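Local atomic coordinates of glycosyl hydrolase, family 8 (Clostridium perfringens, PDB entry 3REN), a protein that probably hydrolyses alpha-1,4-glucosidic bonds of starch-like glucans, as an alpha-amylase of glycosyl hydrolase family 8 built on an (alpha/alpha)6-barrel. Residues A[25-28]-A[29-33]; A[69-72]-A[73-77]; A[228-231]-A[232-235]. One frame throughout, in Å; residues are numbered along the deposited sequence.

Contact 1: A[25-28]-A[29-33]; sequences MLFD and FIEKD. With MG (magnesium ion), chain D; EDO (1,2-ethanediol), chain G.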
loop_
_atom_site.group_PDB
_atom_site.type_symbol
_atom_site.label_atom_id
_atom_site.label_comp_id
_atom_site.label_asym_id
_atom_site.label_seq_id
_atom_site.Cartn_x
_atom_site.Cartn_y
_atom_site.Cartn_z
HETATM N N MSE A 25 1.195 19.558 5.853
HETATM C CA MSE A 25 2.491 19.816 5.225
HETATM C C MSE A 25 2.747 18.767 4.155
HETATM O O MSE A 25 3.249 19.085 3.049
HETATM C CB MSE A 25 3.596 19.661 6.288
HETATM C CG MSE A 25 3.701 20.801 7.318
HETATM SE SE MSE A 25 4.966 20.244 8.817
HETATM C CE MSE A 25 6.534 19.810 7.756
ATOM N N LEU A 26 2.446 17.510 4.507
ATOM C CA LEU A 26 2.724 16.410 3.620
ATOM C C LEU A 26 1.762 16.422 2.388
ATOM O O LEU A 26 2.180 16.229 1.236
ATOM C CB LEU A 26 2.713 15.080 4.378
ATOM C CG LEU A 26 2.890 13.802 3.531
ATOM C CD1 LEU A 26 4.189 13.812 2.653
ATOM C CD2 LEU A 26 2.906 12.632 4.469
ATOM N N PHE A 27 0.486 16.649 2.635
ATOM C CA PHE A 27 -0.468 16.787 1.511
ATOM C C PHE A 27 -0.061 17.944 0.590
ATOM O O PHE A 27 -0.075 17.803 -0.659
ATOM C CB PHE A 27 -1.898 17.017 2.013
ATOM C CG PHE A 27 -2.894 17.118 0.892
ATOM C CD1 PHE A 27 -3.467 15.956 0.360
ATOM C CD2 PHE A 27 -3.211 18.351 0.333
ATOM C CE1 PHE A 27 -4.355 16.026 -0.718
ATOM C CE2 PHE A 27 -4.091 18.429 -0.745
ATOM C CZ PHE A 27 -4.672 17.259 -1.265
ATOM N N ASP A 28 0.335 19.063 1.197
ATOM C CA ASP A 28 0.805 20.238 0.421
ATOM C C ASP A 28 2.011 19.886 -0.452
ATOM O O ASP A 28 2.108 20.334 -1.593
ATOM C CB ASP A 28 1.200 21.425 1.314
ATOM C CG ASP A 28 -0.021 22.210 1.879
ATOM O OD1 ASP A 28 -1.196 21.939 1.499
ATOM O OD2 ASP A 28 0.221 23.080 2.766
ATOM N N PHE A 29 2.955 19.141 0.093
ATOM C CA PHE A 29 4.124 18.701 -0.701
ATOM C C PHE A 29 3.686 17.800 -1.859
ATOM O O PHE A 29 4.149 17.981 -2.997
ATOM C CB PHE A 29 5.126 17.938 0.178
ATOM C CG PHE A 29 6.215 17.274 -0.602
ATOM C CD1 PHE A 29 7.185 18.050 -1.247
ATOM C CD2 PHE A 29 6.273 15.885 -0.684
ATOM C CE1 PHE A 29 8.196 17.451 -1.998
ATOM C CE2 PHE A 29 7.297 15.271 -1.423
ATOM C CZ PHE A 29 8.246 16.061 -2.107
ATOM N N ILE A 30 2.827 16.825 -1.566
ATOM C CA ILE A 30 2.366 15.887 -2.604
ATOM C C ILE A 30 1.564 16.629 -3.670
ATOM O O ILE A 30 1.791 16.453 -4.859
ATOM C CB ILE A 30 1.505 14.690 -2.045
ATOM C CG1 ILE A 30 2.342 13.722 -1.195
ATOM C CG2 ILE A 30 0.849 13.900 -3.194
ATOM C CD1 ILE A 30 1.506 12.963 -0.145
ATOM N N GLU A 31 0.680 17.527 -3.256
ATOM C CA GLU A 31 -0.097 18.278 -4.235
ATOM C C GLU A 31 0.704 19.292 -5.051
ATOM O O GLU A 31 0.577 19.341 -6.279
ATOM C CB GLU A 31 -1.285 18.966 -3.557
ATOM C CG GLU A 31 -2.137 19.783 -4.509
ATOM C CD GLU A 31 -3.137 20.660 -3.773
ATOM O OE1 GLU A 31 -2.829 21.145 -2.658
ATOM O OE2 GLU A 31 -4.233 20.843 -4.315
ATOM N N LYS A 32 1.515 20.117 -4.411
ATOM C CA LYS A 32 2.251 21.153 -5.136
ATOM C C LYS A 32 3.572 20.681 -5.763
ATOM O O LYS A 32 4.000 21.200 -6.838
ATOM C CB LYS A 32 2.518 22.328 -4.192
ATOM C CG LYS A 32 1.221 22.868 -3.609
ATOM C CD LYS A 32 1.525 23.810 -2.430
ATOM C CE LYS A 32 0.239 24.314 -1.837
ATOM N NZ LYS A 32 0.614 25.360 -0.849
ATOM N N ASP A 33 4.211 19.687 -5.137
ATOM C CA ASP A 33 5.561 19.292 -5.567
ATOM C C ASP A 33 5.722 17.937 -6.186
ATOM O O ASP A 33 6.765 17.664 -6.805
ATOM C CB ASP A 33 6.510 19.468 -4.414
ATOM C CG ASP A 33 6.501 20.915 -3.901
ATOM O OD1 ASP A 33 6.815 21.851 -4.692
ATOM O OD2 ASP A 33 6.146 21.107 -2.727
HETATM MG MG MG D . 6.466 22.570 -1.473
HETATM C C1 EDO G . 3.247 22.463 -11.798
HETATM O O1 EDO G . 2.320 21.379 -11.961
HETATM C C2 EDO G . 3.592 22.617 -10.320
HETATM O O2 EDO G . 2.399 22.675 -9.524
HETATM O O HOH W 1 8.164 23.213 -2.519
HETATM O O HOH W 2 7.636 21.451 -0.140
HETATM O O HOH W 3 5.165 23.983 -2.267
HETATM O O HOH W 4 4.813 22.266 -0.440
HETATM O O HOH W 5 6.737 24.010 -0.040
#
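Phe27 and Glu31 meet one turn apart on helix 21-33. The carboxylate oxygen Glu31 OE1 lies 3.6 Å from Phe27 CE2 and approaches the ring obliquely. Ring and carboxylate planes are turned 60° apart. Both side chains leave the helix with CG anti to the backbone N (chi1 -178° for Phe27, 179° for Glu31), and the extended chain of Glu31 brings its carboxylate beside the ring. On another side of the helix, Leu26 CD1 touches Ile30 CD1 at 4.0 Å. Beneath these side chains run the i to i+4 backbone bonds of an alpha-helix, among them Glu31 N to Phe27 O at 2.7 Å. Lys32 NZ stays 4.3 Å from Asp28 OD2, too far for a salt bridge; Asp28 pairs instead with Lys24, one turn earlier. At the end of the helix, Asp33 OD2 binds a magnesium ion at 1.9 Å. Five waters complete six ligands around the metal, so Asp33 is the one protein ligand among them. This is an outer part of the (alpha/alpha)6-barrel protein. Leu26 and Phe29 pack on helix 335-346, while Phe27 and Ile30 rest on Met68 of helix 62-74.

Contact 2: A[69-72]-A[73-77]; sequences MLYS and VNANN. With EDO (1,2-ethanediol), chain F.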
loop_
_atom_site.group_PDB
_atom_site.type_symbol
_atom_site.label_atom_id
_atom_site.label_comp_id
_atom_site.label_asym_id
_atom_site.label_seq_id
_atom_site.Cartn_x
_atom_site.Cartn_y
_atom_site.Cartn_z
HETATM N N MSE A 69 -6.827 7.908 -3.572
HETATM C CA MSE A 69 -8.246 7.572 -3.424
HETATM C C MSE A 69 -8.599 7.040 -2.047
HETATM O O MSE A 69 -9.622 7.433 -1.490
HETATM C CB MSE A 69 -8.680 6.563 -4.489
HETATM C CG MSE A 69 -8.739 7.207 -5.927
HETATM SE SE MSE A 69 -8.876 5.819 -7.360
HETATM C CE MSE A 69 -10.663 5.179 -7.022
ATOM N N LEU A 70 -7.772 6.143 -1.491
ATOM C CA LEU A 70 -8.042 5.692 -0.122
ATOM C C LEU A 70 -8.009 6.828 0.907
ATOM O O LEU A 70 -8.889 6.917 1.808
ATOM C CB LEU A 70 -7.085 4.596 0.310
ATOM C CG LEU A 70 -7.293 3.243 -0.361
ATOM C CD1 LEU A 70 -6.122 2.315 0.047
ATOM C CD2 LEU A 70 -8.610 2.667 0.180
ATOM N N TYR A 71 -6.979 7.670 0.788
ATOM C CA TYR A 71 -6.878 8.854 1.615
ATOM C C TYR A 71 -8.119 9.745 1.482
ATOM O O TYR A 71 -8.642 10.240 2.486
ATOM C CB TYR A 71 -5.652 9.675 1.201
ATOM C CG TYR A 71 -5.570 11.015 1.897
ATOM C CD1 TYR A 71 -5.103 11.105 3.205
ATOM C CD2 TYR A 71 -5.996 12.162 1.267
ATOM C CE1 TYR A 71 -5.042 12.333 3.860
ATOM C CE2 TYR A 71 -5.941 13.395 1.898
ATOM C CZ TYR A 71 -5.468 13.470 3.196
ATOM O OH TYR A 71 -5.363 14.686 3.832
ATOM N N SER A 72 -8.541 10.006 0.244
ATOM C CA SER A 72 -9.733 10.868 -0.019
ATOM C C SER A 72 -11.011 10.362 0.633
ATOM O O SER A 72 -11.743 11.152 1.214
ATOM C CB SER A 72 -9.990 10.994 -1.513
ATOM O OG SER A 72 -8.890 11.622 -2.107
ATOM N N VAL A 73 -11.306 9.080 0.553
ATOM C CA VAL A 73 -12.485 8.528 1.181
ATOM C C VAL A 73 -12.401 8.585 2.702
ATOM O O VAL A 73 -13.327 8.909 3.342
ATOM C CB VAL A 73 -12.965 7.156 0.608
ATOM C CG1 VAL A 73 -11.992 6.111 0.827
ATOM C CG2 VAL A 73 -14.342 6.811 1.102
ATOM N N ASN A 74 -11.237 8.307 3.235
ATOM C CA ASN A 74 -11.005 8.475 4.673
ATOM C C ASN A 74 -11.162 9.929 5.090
ATOM O O ASN A 74 -11.604 10.211 6.205
ATOM C CB ASN A 74 -9.595 7.996 5.049
ATOM C CG ASN A 74 -9.456 6.502 4.933
ATOM O OD1 ASN A 74 -10.455 5.807 4.846
ATOM N ND2 ASN A 74 -8.221 5.995 4.924
ATOM N N ALA A 75 -10.778 10.849 4.208
ATOM C CA ALA A 75 -10.884 12.265 4.538
ATOM C C ALA A 75 -12.284 12.808 4.277
ATOM O O ALA A 75 -12.530 13.978 4.552
ATOM C CB ALA A 75 -9.832 13.105 3.789
ATOM N N ASN A 76 -13.198 11.967 3.768
ATOM C CA ASN A 76 -14.529 12.406 3.362
ATOM C C ASN A 76 -14.423 13.581 2.396
ATOM O O ASN A 76 -15.066 14.618 2.568
ATOM C CB ASN A 76 -15.421 12.768 4.587
ATOM C CG ASN A 76 -16.922 12.724 4.262
ATOM O OD1 ASN A 76 -17.317 12.571 3.105
ATOM N ND2 ASN A 76 -17.757 12.851 5.290
ATOM N N ASN A 77 -13.570 13.429 1.398
ATOM C CA ASN A 77 -13.358 14.459 0.400
ATOM C C ASN A 77 -13.714 13.933 -1.005
ATOM O O ASN A 77 -12.864 13.403 -1.753
ATOM C CB ASN A 77 -11.922 15.000 0.474
ATOM C CG ASN A 77 -11.719 16.240 -0.393
ATOM O OD1 ASN A 77 -12.430 16.472 -1.377
ATOM N ND2 ASN A 77 -10.743 17.042 -0.028
HETATM C C1 EDO F . -7.753 16.494 2.283
HETATM O O1 EDO F . -9.169 16.669 2.507
HETATM C C2 EDO F . -7.038 17.711 1.667
HETATM O O2 EDO F . -6.902 18.788 2.611
#
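This is a local contact at the C-terminal end of helix 62-74, where the chain turns into the next helix, 78-89, of the (alpha/alpha)6-barrel. The last turn is closed by backbone bonds. Val73 N donates to Met69 O, and Asn74 N to Leu70 O. Ala75 N reaches Tyr71 O at 2.8 Å, but this bond is bent, with an N-H...O angle of 138°. The helix then ends in a Schellman motif. Asn76 has a positive phi of 53°, which turns the chain back over the helix end. Asn77 N donates to Ser72 O at 2.9 Å, and Asn76 N to Val73 O at 3.1 Å.

The side chains follow this turn. Ala75 CB lies 4.3 Å from Tyr71 CE2 and meets the ring obliquely. Val73 CG1 sits between its own backbone N and carbonyl carbon (chi1 64°), which places it 3.4 Å from Leu70 O. A 1,2-ethanediol, probably from the crystallisation liquor, lies between Tyr71 and Asn77. Its C1 lies near the plane of the Tyr71 ring, at the edge, 3.4 Å from Tyr71 OH. Its O1 accepts a nearly straight bond from Asn77 ND2 at 3.0 Å. Asn77 is also the N-cap of helix 78-89: its OD1 accepts from Leu80 N. One residue thus helps to close the first helix and caps the second.

Tyr71 OH bonds to Glu23, and Ser72 OG to Met68 O within its own helix. Met69 and Ser72 pack on helix 78-89, Met69 and Leu70 on helix 113-130, and Tyr71 and Ala75 on helix 335-346.

Contact 3: A[228-231]-A[232-235]; sequences NVDF and LLST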
loop_
_atom_site.group_PDB
_atom_site.type_symbol
_atom_site.label_atom_id
_atom_site.label_comp_id
_atom_site.label_asym_id
_atom_site.label_seq_id
_atom_site.Cartn_x
_atom_site.Cartn_y
_atom_site.Cartn_z
ATOM N N ASN A 228 16.088 -14.245 4.763
ATOM C CA ASN A 228 15.662 -12.959 5.329
ATOM C C ASN A 228 14.208 -12.661 5.048
ATOM O O ASN A 228 13.738 -12.950 3.954
ATOM C CB ASN A 228 16.467 -11.829 4.711
ATOM C CG ASN A 228 17.913 -11.820 5.180
ATOM O OD1 ASN A 228 18.261 -12.462 6.154
ATOM N ND2 ASN A 228 18.753 -11.110 4.462
ATOM N N VAL A 229 13.525 -12.076 6.032
ATOM C CA VAL A 229 12.137 -11.643 5.881
ATOM C C VAL A 229 12.116 -10.198 5.347
ATOM O O VAL A 229 12.778 -9.335 5.924
ATOM C CB VAL A 229 11.420 -11.678 7.243
ATOM C CG1 VAL A 229 9.931 -11.177 7.132
ATOM C CG2 VAL A 229 11.511 -13.083 7.883
ATOM N N ASP A 230 11.371 -9.946 4.251
ATOM C CA ASP A 230 11.091 -8.571 3.769
ATOM C C ASP A 230 10.063 -7.939 4.681
ATOM O O ASP A 230 8.844 -8.203 4.560
ATOM C CB ASP A 230 10.527 -8.569 2.330
ATOM C CG ASP A 230 10.474 -7.168 1.722
ATOM O OD1 ASP A 230 10.073 -6.184 2.430
ATOM O OD2 ASP A 230 10.830 -7.052 0.535
ATOM N N PHE A 231 10.531 -7.093 5.588
ATOM C CA PHE A 231 9.629 -6.633 6.665
ATOM C C PHE A 231 8.437 -5.813 6.189
ATOM O O PHE A 231 7.328 -5.970 6.724
ATOM C CB PHE A 231 10.409 -5.894 7.753
ATOM C CG PHE A 231 9.608 -5.593 8.949
ATOM C CD1 PHE A 231 9.418 -4.272 9.349
ATOM C CD2 PHE A 231 9.060 -6.627 9.718
ATOM C CE1 PHE A 231 8.656 -3.972 10.489
ATOM C CE2 PHE A 231 8.290 -6.329 10.855
ATOM C CZ PHE A 231 8.089 -4.991 11.234
ATOM N N LEU A 232 8.664 -4.899 5.237
ATOM C CA LEU A 232 7.578 -4.067 4.727
ATOM C C LEU A 232 6.449 -4.927 4.225
ATOM O O LEU A 232 5.258 -4.693 4.554
ATOM C CB LEU A 232 8.038 -3.132 3.611
ATOM C CG LEU A 232 6.860 -2.356 3.001
ATOM C CD1 LEU A 232 6.267 -1.345 4.017
ATOM C CD2 LEU A 232 7.335 -1.636 1.771
ATOM N N LEU A 233 6.781 -5.925 3.431
ATOM C CA LEU A 233 5.774 -6.787 2.895
ATOM C C LEU A 233 5.014 -7.510 3.978
ATOM O O LEU A 233 3.874 -7.634 3.872
ATOM C CB LEU A 233 6.320 -7.746 1.873
ATOM C CG LEU A 233 6.486 -7.287 0.440
ATOM C CD1 LEU A 233 6.736 -5.842 0.223
ATOM C CD2 LEU A 233 7.453 -8.150 -0.317
ATOM N N SER A 234 5.682 -7.959 5.023
ATOM C CA SER A 234 4.930 -8.630 6.110
ATOM C C SER A 234 3.979 -7.656 6.852
ATOM O O SER A 234 2.902 -8.047 7.271
ATOM C CB SER A 234 5.879 -9.293 7.112
ATOM O OG SER A 234 6.435 -10.490 6.560
ATOM N N THR A 235 4.394 -6.404 7.042
ATOM C CA THR A 235 3.483 -5.422 7.610
ATOM C C THR A 235 2.224 -5.221 6.756
ATOM O O THR A 235 1.122 -5.034 7.310
ATOM C CB THR A 235 4.147 -4.068 7.969
ATOM O OG1 THR A 235 4.556 -3.363 6.778
ATOM C CG2 THR A 235 5.333 -4.318 8.891
HETATM O O HOH W 6 11.233 -4.338 3.807
HETATM O O HOH W 7 7.509 -10.535 4.015
#
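Phe231 and Thr235 cross at about a right angle, with the methyl of the threonine over one face of the ring. Thr235 CG2 stands 3.9 Å from the ring centroid and 20° off the ring normal, a CH-pi contact offset toward the rim. The Thr235 hydroxyl sits between its backbone N and carbonyl carbon (chi1 68°). From there OG1 donates to Leu232 O at 2.7 Å; the same torsion turns CG2 anti to the carbonyl carbon, over the ring. Asp230 and Leu233 approach each other obliquely, and Leu233 CD2 lies 3.7 Å from Asp230 OD2. Here strand 228-230 passes directly into helix 231-243, and Asp230 is the N-cap. Its OD1 takes a weak but straight bond from Leu233 N at 3.5 Å. A water bridges the cap, donating to Asp230 OD1 and accepting from Leu232 N. Asp230 O accepts from Ser234 N at 3.2 Å, the first i to i+4 bond of the helix. A second water donates to the same carbonyl and is hydrogen-bonded to Ser234 OG. That hydroxyl lies 3.6 Å from Val229 CG1 and also bonds to Tyr212 N. Further out, strand 228-230 pairs antiparallel with strand 268-270, whose Tyr269 meets the Phe231 ring edge-to-face, and Phe231 also packs on Trp254 and Ile255 of helix 249-262. Leu232 faces helix 283-296, and Asn288 of that helix bonds to Thr235 OG1.

How the contacts relate
Contacts 1 and 2 are neighbours. Their centres lie 16 Å apart, and they touch where Phe27 CD1 packs 3.9 Å from Tyr71 CE2. Helix 335-346 packs against both, so the chain's first helix, the end of helix 62-74 and the last helix meet in one region. Contact 3 stands apart, its centre 28 Å from that of contact 1 and 27 Å from that of contact 2. It lies on the opposite side of the chain's centre from contact 2, with nearest atoms about 13 Å apart. The magnesium ion bound by Asp33 belongs to contact 1. Each of contacts 1 and 2 has an ethanediol nearby, probably from the crystallisation liquor.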